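Local coordinates for protein alpha-fucosidase GH29 (Fusarium graminearum, PDB 4PSR) that hydrolyses alpha-L-fucosidic linkages as a family 29 glycoside hydrolase, probably releasing fucose from the carbohydrate chains of glycoproteins, at residues 136-140 / 190-194. Sequence-based numbering, arbitrary orientation.
Sequences KVNEW and SLQKL
Lys193 NZ is gripped by two oxygens of the loop 136-140: it donates to Val137 O at 2.9 Å and forms a salt bridge with Glu139 OE1, also at 2.9 Å, on the syn lone pair of that oxygen. The contact lies at the periphery of the TIM barrel, where the loop that follows strand 119-125 packs against the short helix 189-195. The lysine chain runs extended past Asn138 and then bends at chi3 (-68°), which turns the ammonium group in between the carbonyl and the carboxylate. The other carboxylate oxygen of Glu139, OE2, takes a short bond from Ser190 OG (2.6 Å) on its anti lone pair. A water also donates to OE2; with Lys193 on OE1 and Ser190 on OE2, rotation of the carboxylate is probably restricted. Next along the loop, Trp140 NE1 donates a hydrogen bond to Ser190 O at 2.8 Å, from above the carbonyl plane. Leu194 lies over one face of the Trp140 indole, its CB 3.6 Å from the centroid of the five-membered ring and 7° off the normal, a CH-pi contact; Lys80 of helix 76-80 also touches the tryptophan. Asn138 shapes the loop itself: its ND2 is hydrogen-bonded to Ser131 OG and Gly129 O, while OD1 closes an Asx turn by accepting from Trp140 N at 3.0 Å.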
loop_
_atom_site.group_PDB
_atom_site.type_symbol
_atom_site.label_atom_id
_atom_site.label_comp_id
_atom_site.label_asym_id
_atom_site.label_seq_id
_atom_site.Cartn_x
_atom_site.Cartn_y
_atom_site.Cartn_z
ATOM N N LYS A 136 14.026 -19.508 17.144
ATOM C CA LYS A 136 15.084 -19.792 18.122
ATOM C C LYS A 136 15.481 -18.514 18.848
ATOM O O LYS A 136 15.788 -18.546 20.035
ATOM C CB LYS A 136 16.297 -20.446 17.458
ATOM C CG LYS A 136 15.943 -21.789 16.813
ATOM C CD LYS A 136 17.078 -22.402 16.007
ATOM C CE LYS A 136 16.579 -23.594 15.187
ATOM N NZ LYS A 136 15.465 -23.230 14.258
ATOM N N VAL A 137 15.459 -17.377 18.152
ATOM C CA VAL A 137 15.915 -16.144 18.798
ATOM C C VAL A 137 14.870 -15.533 19.721
ATOM O O VAL A 137 15.216 -14.726 20.597
ATOM C CB VAL A 137 16.418 -15.057 17.789
ATOM C CG1 VAL A 137 17.561 -15.602 16.921
ATOM C CG2 VAL A 137 15.321 -14.525 16.926
ATOM N N ASN A 138 13.600 -15.925 19.562
ATOM C CA ASN A 138 12.531 -15.421 20.423
ATOM C C ASN A 138 11.621 -16.563 20.860
ATOM O O ASN A 138 10.832 -17.078 20.066
ATOM C CB ASN A 138 11.717 -14.329 19.713
ATOM C CG ASN A 138 10.608 -13.793 20.578
ATOM O OD1 ASN A 138 10.625 -13.972 21.809
ATOM N ND2 ASN A 138 9.648 -13.125 19.970
ATOM N N GLU A 139 11.721 -16.947 22.129
ATOM C CA GLU A 139 10.894 -18.009 22.703
ATOM C C GLU A 139 9.406 -17.671 22.764
ATOM O O GLU A 139 8.550 -18.577 22.920
ATOM C CB GLU A 139 11.365 -18.389 24.109
ATOM C CG GLU A 139 11.301 -17.260 25.177
ATOM C CD GLU A 139 12.526 -16.377 25.243
ATOM O OE1 GLU A 139 13.316 -16.294 24.280
ATOM O OE2 GLU A 139 12.692 -15.752 26.322
ATOM N N TRP A 140 9.081 -16.385 22.630
ATOM C CA TRP A 140 7.704 -15.943 22.645
ATOM C C TRP A 140 7.108 -16.183 21.272
ATOM O O TRP A 140 7.102 -15.297 20.408
ATOM C CB TRP A 140 7.619 -14.467 23.077
ATOM C CG TRP A 140 8.092 -14.287 24.506
ATOM C CD1 TRP A 140 9.350 -13.927 24.909
ATOM C CD2 TRP A 140 7.323 -14.486 25.696
ATOM N NE1 TRP A 140 9.402 -13.890 26.281
ATOM C CE2 TRP A 140 8.183 -14.230 26.787
ATOM C CE3 TRP A 140 5.999 -14.843 25.941
ATOM C CZ2 TRP A 140 7.753 -14.314 28.106
ATOM C CZ3 TRP A 140 5.568 -14.912 27.238
ATOM C CH2 TRP A 140 6.455 -14.650 28.314
ATOM N N SER A 190 13.445 -13.409 30.344
ATOM C CA SER A 190 12.592 -13.860 29.245
ATOM C C SER A 190 11.457 -12.870 29.034
ATOM O O SER A 190 11.187 -12.441 27.902
ATOM C CB SER A 190 12.030 -15.257 29.524
ATOM O OG SER A 190 11.158 -15.621 28.462
ATOM N N LEU A 191 10.802 -12.467 30.117
ATOM C CA LEU A 191 9.737 -11.493 30.022
ATOM C C LEU A 191 10.226 -10.140 29.495
ATOM O O LEU A 191 9.506 -9.462 28.760
ATOM C CB LEU A 191 9.010 -11.344 31.366
ATOM C CG LEU A 191 7.694 -10.554 31.330
ATOM C CD1 LEU A 191 6.685 -11.136 30.347
ATOM C CD2 LEU A 191 7.112 -10.470 32.739
ATOM N N GLN A 192 11.445 -9.749 29.835
ATOM C CA GLN A 192 12.026 -8.543 29.273
ATOM C C GLN A 192 12.052 -8.593 27.750
ATOM O O GLN A 192 11.845 -7.575 27.093
ATOM C CB GLN A 192 13.435 -8.322 29.783
ATOM C CG GLN A 192 13.563 -7.890 31.248
ATOM C CD GLN A 192 15.018 -7.784 31.674
ATOM O OE1 GLN A 192 15.928 -8.136 30.926
ATOM N NE2 GLN A 192 15.241 -7.313 32.891
ATOM N N LYS A 193 12.321 -9.765 27.192
ATOM C CA LYS A 193 12.355 -9.899 25.736
ATOM C C LYS A 193 10.965 -9.627 25.136
ATOM O O LYS A 193 10.846 -8.920 24.133
ATOM C CB LYS A 193 12.853 -11.274 25.307
ATOM C CG LYS A 193 12.982 -11.434 23.781
ATOM C CD LYS A 193 13.506 -12.823 23.393
ATOM C CE LYS A 193 14.964 -13.036 23.806
ATOM N NZ LYS A 193 15.348 -14.438 23.493
ATOM N N LEU A 194 9.916 -10.172 25.723
ATOM C CA LEU A 194 8.553 -9.900 25.247
ATOM C C LEU A 194 8.230 -8.396 25.268
ATOM O O LEU A 194 7.688 -7.835 24.298
ATOM C CB LEU A 194 7.512 -10.664 26.056
ATOM C CG LEU A 194 6.069 -10.487 25.569
ATOM C CD1 LEU A 194 5.789 -11.240 24.265
ATOM C CD2 LEU A 194 5.100 -10.912 26.668
HETATM O O HOH W 1 15.301 -15.228 26.883
#